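Local coordinates for adenosine monophosphate-protein transferase FICD homolog (Caenorhabditis elegans, PDB 5JJ6) that belongs to the Fic/DOC family and carries a largely helical Fic domain, at residues Glu135-Ile147 with Phe301-Glu313. Numbering follows the deposited sequence.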
loop_
_atom_site.group_PDB
_atom_site.type_symbol
_atom_site.label_atom_id
_atom_site.label_comp_id
_atom_site.label_asym_id
_atom_site.label_seq_id
_atom_site.Cartn_x
_atom_site.Cartn_y
_atom_site.Cartn_z
ATOM N N GLU B 135 1.978 14.168 20.839
ATOM C CA GLU B 135 0.571 14.407 20.505
ATOM C C GLU B 135 0.455 15.133 19.147
ATOM O O GLU B 135 -0.522 14.961 18.392
ATOM C CB GLU B 135 -0.113 15.213 21.612
ATOM N N THR B 136 1.480 15.920 18.834
ATOM C CA THR B 136 1.519 16.717 17.618
ATOM C C THR B 136 1.562 15.826 16.374
ATOM O O THR B 136 1.093 16.229 15.314
ATOM C CB THR B 136 2.748 17.684 17.638
ATOM O OG1 THR B 136 2.404 18.885 18.339
ATOM C CG2 THR B 136 3.236 18.044 16.233
ATOM N N TYR B 137 2.060 14.599 16.506
ATOM C CA TYR B 137 1.987 13.636 15.403
ATOM C C TYR B 137 0.551 13.385 14.991
ATOM O O TYR B 137 0.196 13.486 13.812
ATOM C CB TYR B 137 2.636 12.312 15.781
ATOM C CG TYR B 137 4.111 12.300 15.541
ATOM C CD1 TYR B 137 4.977 12.921 16.431
ATOM C CD2 TYR B 137 4.649 11.681 14.419
ATOM C CE1 TYR B 137 6.339 12.923 16.218
ATOM C CE2 TYR B 137 6.017 11.677 14.196
ATOM C CZ TYR B 137 6.854 12.300 15.102
ATOM O OH TYR B 137 8.215 12.307 14.896
ATOM N N PHE B 138 -0.266 13.041 15.978
ATOM C CA PHE B 138 -1.658 12.720 15.737
ATOM C C PHE B 138 -2.344 13.961 15.188
ATOM O O PHE B 138 -3.077 13.883 14.211
ATOM C CB PHE B 138 -2.344 12.272 17.038
ATOM C CG PHE B 138 -1.533 11.300 17.833
ATOM C CD1 PHE B 138 -0.810 10.292 17.201
ATOM C CD2 PHE B 138 -1.432 11.433 19.213
ATOM C CE1 PHE B 138 -0.022 9.407 17.936
ATOM C CE2 PHE B 138 -0.649 10.548 19.952
ATOM C CZ PHE B 138 0.057 9.535 19.311
ATOM N N LEU B 139 -2.049 15.109 15.793
ATOM C CA LEU B 139 -2.673 16.360 15.388
ATOM C C LEU B 139 -2.388 16.701 13.914
ATOM O O LEU B 139 -3.295 17.063 13.126
ATOM C CB LEU B 139 -2.205 17.479 16.311
ATOM C CG LEU B 139 -3.194 18.612 16.557
ATOM C CD1 LEU B 139 -4.551 18.064 16.930
ATOM C CD2 LEU B 139 -2.675 19.549 17.636
ATOM N N TYR B 140 -1.119 16.578 13.547
ATOM C CA TYR B 140 -0.700 16.829 12.191
ATOM C C TYR B 140 -1.416 15.880 11.242
ATOM O O TYR B 140 -2.046 16.324 10.279
ATOM C CB TYR B 140 0.819 16.692 12.038
ATOM C CG TYR B 140 1.296 17.060 10.645
ATOM C CD1 TYR B 140 1.252 16.130 9.604
ATOM C CD2 TYR B 140 1.737 18.348 10.354
ATOM C CE1 TYR B 140 1.656 16.464 8.331
ATOM C CE2 TYR B 140 2.156 18.690 9.081
ATOM C CZ TYR B 140 2.111 17.744 8.068
ATOM O OH TYR B 140 2.519 18.065 6.781
ATOM N N VAL B 141 -1.332 14.581 11.513
ATOM C CA VAL B 141 -1.902 13.602 10.596
ATOM C C VAL B 141 -3.399 13.830 10.400
ATOM O O VAL B 141 -3.909 13.809 9.259
ATOM C CB VAL B 141 -1.636 12.175 11.075
ATOM C CG1 VAL B 141 -2.432 11.159 10.242
ATOM C CG2 VAL B 141 -0.132 11.891 11.032
ATOM N N TYR B 142 -4.090 14.055 11.513
ATOM C CA TYR B 142 -5.512 14.342 11.477
ATOM C C TYR B 142 -5.804 15.460 10.515
ATOM O O TYR B 142 -6.594 15.293 9.581
ATOM C CB TYR B 142 -6.061 14.739 12.839
ATOM C CG TYR B 142 -7.446 15.321 12.694
ATOM C CD1 TYR B 142 -8.482 14.545 12.186
ATOM C CD2 TYR B 142 -7.727 16.627 13.064
ATOM C CE1 TYR B 142 -9.750 15.057 12.037
ATOM C CE2 TYR B 142 -9.004 17.147 12.923
ATOM C CZ TYR B 142 -10.012 16.355 12.408
ATOM O OH TYR B 142 -11.289 16.853 12.252
ATOM N N HIS B 143 -5.182 16.614 10.753
ATOM C CA HIS B 143 -5.539 17.771 9.954
ATOM C C HIS B 143 -5.177 17.601 8.475
ATOM O O HIS B 143 -6.012 17.850 7.588
ATOM C CB HIS B 143 -4.875 19.004 10.534
ATOM C CG HIS B 143 -5.581 19.544 11.734
ATOM N ND1 HIS B 143 -6.822 20.136 11.660
ATOM C CD2 HIS B 143 -5.235 19.556 13.042
ATOM C CE1 HIS B 143 -7.204 20.504 12.871
ATOM N NE2 HIS B 143 -6.259 20.164 13.726
ATOM N N THR B 144 -3.970 17.118 8.201
ATOM C CA THR B 144 -3.551 16.992 6.817
ATOM C C THR B 144 -4.390 15.969 6.027
ATOM O O THR B 144 -4.545 16.134 4.824
ATOM C CB THR B 144 -2.051 16.647 6.686
ATOM O OG1 THR B 144 -1.626 16.878 5.333
ATOM C CG2 THR B 144 -1.754 15.196 7.085
ATOM N N VAL B 145 -4.902 14.907 6.651
ATOM C CA VAL B 145 -5.742 13.979 5.885
ATOM C C VAL B 145 -7.217 14.428 5.829
ATOM O O VAL B 145 -7.923 14.175 4.845
ATOM C CB VAL B 145 -5.657 12.537 6.434
ATOM C CG1 VAL B 145 -4.216 12.055 6.393
ATOM C CG2 VAL B 145 -6.241 12.436 7.833
ATOM N N ALA B 146 -7.675 15.082 6.890
ATOM C CA ALA B 146 -9.028 15.611 6.938
ATOM C C ALA B 146 -9.195 16.639 5.823
ATOM O O ALA B 146 -10.222 16.657 5.147
ATOM C CB ALA B 146 -9.320 16.241 8.305
ATOM N N ILE B 147 -8.168 17.467 5.609
ATOM C CA ILE B 147 -8.215 18.482 4.551
ATOM C C ILE B 147 -8.420 17.867 3.158
ATOM O O ILE B 147 -9.111 18.433 2.312
ATOM C CB ILE B 147 -6.910 19.323 4.529
ATOM C CG1 ILE B 147 -7.065 20.601 5.333
ATOM C CG2 ILE B 147 -6.529 19.700 3.135
ATOM C CD1 ILE B 147 -5.778 21.365 5.441
ATOM N N PHE B 301 11.397 25.767 12.830
ATOM C CA PHE B 301 9.991 25.850 13.231
ATOM C C PHE B 301 9.480 24.519 13.747
ATOM O O PHE B 301 9.946 23.462 13.318
ATOM C CB PHE B 301 9.106 26.314 12.068
ATOM C CG PHE B 301 9.226 27.775 11.760
ATOM C CD1 PHE B 301 10.220 28.239 10.917
ATOM C CD2 PHE B 301 8.344 28.685 12.320
ATOM C CE1 PHE B 301 10.331 29.580 10.638
ATOM C CE2 PHE B 301 8.449 30.032 12.044
ATOM C CZ PHE B 301 9.442 30.484 11.205
ATOM N N PRO B 302 8.508 24.564 14.669
ATOM C CA PRO B 302 7.799 23.340 15.030
ATOM C C PRO B 302 6.971 22.899 13.839
ATOM O O PRO B 302 6.815 23.688 12.919
ATOM C CB PRO B 302 6.912 23.781 16.192
ATOM C CG PRO B 302 6.692 25.232 15.960
ATOM C CD PRO B 302 7.980 25.738 15.384
ATOM N N PRO B 303 6.414 21.683 13.858
ATOM C CA PRO B 303 5.564 21.282 12.729
ATOM C C PRO B 303 4.445 22.290 12.442
ATOM O O PRO B 303 3.849 22.853 13.366
ATOM C CB PRO B 303 5.014 19.929 13.180
ATOM C CG PRO B 303 6.108 19.384 14.006
ATOM C CD PRO B 303 6.673 20.556 14.765
ATOM N N VAL B 304 4.210 22.559 11.166
ATOM C CA VAL B 304 3.189 23.526 10.802
ATOM C C VAL B 304 1.887 22.835 10.442
ATOM O O VAL B 304 1.778 22.134 9.429
ATOM C CB VAL B 304 3.619 24.405 9.622
ATOM C CG1 VAL B 304 2.456 25.291 9.196
ATOM C CG2 VAL B 304 4.814 25.245 10.013
ATOM N N ILE B 305 0.877 23.086 11.257
ATOM C CA ILE B 305 -0.392 22.443 11.048
ATOM C C ILE B 305 -1.360 23.415 10.399
ATOM O O ILE B 305 -1.733 24.426 10.988
ATOM C CB ILE B 305 -0.951 21.898 12.373
ATOM C CG1 ILE B 305 -0.057 20.764 12.873
ATOM C CG2 ILE B 305 -2.379 21.394 12.203
ATOM C CD1 ILE B 305 -0.507 20.190 14.187
ATOM N N LEU B 306 -1.730 23.110 9.159
ATOM C CA LEU B 306 -2.777 23.847 8.456
ATOM C C LEU B 306 -4.105 23.184 8.776
ATOM O O LEU B 306 -4.421 22.120 8.225
ATOM C CB LEU B 306 -2.525 23.866 6.939
ATOM C CG LEU B 306 -1.083 24.085 6.507
ATOM C CD1 LEU B 306 -0.917 23.917 4.997
ATOM C CD2 LEU B 306 -0.646 25.461 6.958
ATOM N N PRO B 307 -4.874 23.786 9.691
ATOM C CA PRO B 307 -6.054 23.093 10.221
ATOM C C PRO B 307 -7.180 22.961 9.202
ATOM O O PRO B 307 -7.338 23.819 8.331
ATOM C CB PRO B 307 -6.462 23.963 11.416
ATOM C CG PRO B 307 -5.924 25.289 11.127
ATOM C CD PRO B 307 -4.667 25.092 10.329
ATOM N N VAL B 308 -7.939 21.871 9.322
ATOM C CA VAL B 308 -8.977 21.517 8.360
ATOM C C VAL B 308 -10.142 22.482 8.491
ATOM O O VAL B 308 -10.862 22.716 7.533
ATOM C CB VAL B 308 -9.443 20.058 8.547
ATOM C CG1 VAL B 308 -10.055 19.850 9.940
ATOM C CG2 VAL B 308 -10.408 19.643 7.435
ATOM N N GLU B 309 -10.301 23.056 9.681
ATOM C CA GLU B 309 -11.287 24.108 9.923
ATOM C C GLU B 309 -11.052 25.313 9.009
ATOM O O GLU B 309 -11.944 26.130 8.800
ATOM C CB GLU B 309 -11.239 24.581 11.377
ATOM C CG GLU B 309 -11.785 23.607 12.399
ATOM C CD GLU B 309 -10.726 22.662 12.976
ATOM O OE1 GLU B 309 -9.507 22.871 12.724
ATOM O OE2 GLU B 309 -11.128 21.713 13.696
ATOM N N THR B 310 -9.829 25.467 8.520
ATOM C CA THR B 310 -9.518 26.601 7.666
ATOM C C THR B 310 -9.371 26.183 6.189
ATOM O O THR B 310 -8.843 26.949 5.362
ATOM C CB THR B 310 -8.242 27.315 8.149
ATOM O OG1 THR B 310 -7.090 26.504 7.883
ATOM C CG2 THR B 310 -8.336 27.581 9.636
ATOM N N ARG B 311 -9.852 24.975 5.875
ATOM C CA ARG B 311 -9.751 24.416 4.522
ATOM C C ARG B 311 -10.085 25.452 3.415
ATOM O O ARG B 311 -9.304 25.640 2.476
ATOM C CB ARG B 311 -10.642 23.180 4.396
ATOM C CG ARG B 311 -10.599 22.549 3.026
ATOM C CD ARG B 311 -11.377 21.271 2.984
ATOM N NE ARG B 311 -11.124 20.497 1.771
ATOM C CZ ARG B 311 -11.948 20.439 0.730
ATOM N NH1 ARG B 311 -13.088 21.123 0.738
ATOM N NH2 ARG B 311 -11.632 19.697 -0.325
ATOM N N ALA B 312 -11.235 26.114 3.534
ATOM C CA ALA B 312 -11.653 27.135 2.571
ATOM C C ALA B 312 -10.556 28.201 2.333
ATOM O O ALA B 312 -10.113 28.437 1.179
ATOM C CB ALA B 312 -12.962 27.792 3.029
ATOM N N GLU B 313 -10.115 28.811 3.433
ATOM C CA GLU B 313 -9.074 29.816 3.385
ATOM C C GLU B 313 -7.898 29.258 2.611
ATOM O O GLU B 313 -7.395 29.901 1.679
ATOM C CB GLU B 313 -8.619 30.237 4.779
ATOM C CG GLU B 313 -9.540 31.202 5.512
ATOM C CD GLU B 313 -10.660 30.504 6.276
ATOM O OE1 GLU B 313 -10.785 29.262 6.174
ATOM O OE2 GLU B 313 -11.402 31.193 7.015
#
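H143 and V308 join helix 127-148 to the extended loop 301-307 and the short 3-10 turn after it, inside the largely helical Fic domain. The backbone N of V308 donates to ND1 of H143 at 3.1 Å. The bond is nearly straight, 162° at the hydrogen. V308 N lies 26° out of the imidazole plane. This bond limits rotation of the ring. CG of H143 sits opposite its own carbonyl carbon, and the ring leans toward the loop. CG2 of I305 approaches CD2 of H143 at 3.5 Å, and CD2 of Y142 stands over the centre of one imidazole face. OE1 of E309 comes to the ring edge near CE1; the carboxylate is turned steeply against the ring.

Further along the helix, V308 packs against A146 and I147. Its CG2 is 3.7 Å from CB of A146. The side chains of I147 and V308 slide past each other in opposite directions, CG1 of I147 lying against CB of V308. Toward the start of the contact, CD1 of I305 reaches CB of L139 at 3.8 Å, and its CG1 touches CD2 of Y140. The Y140 ring presents its CE2 edge to the carbonyl oxygen of V304. P303 meets CG2 of T136, whose hydroxyl bonds instead to Y344 and to M132 O.

Further bonds hold the loop. OD1 of N293, on helix 284-297, accepts from V304 N. P307 O takes two bonds, from the backbone N and the hydroxyl of T310, and Y332 also bonds that hydroxyl. At the start of helix 311-321, the R311 side chain extends back to helix 127-148. Its NE donates to I147 O at 2.9 Å, in the carbonyl plane, with a C=O...N angle of 147°.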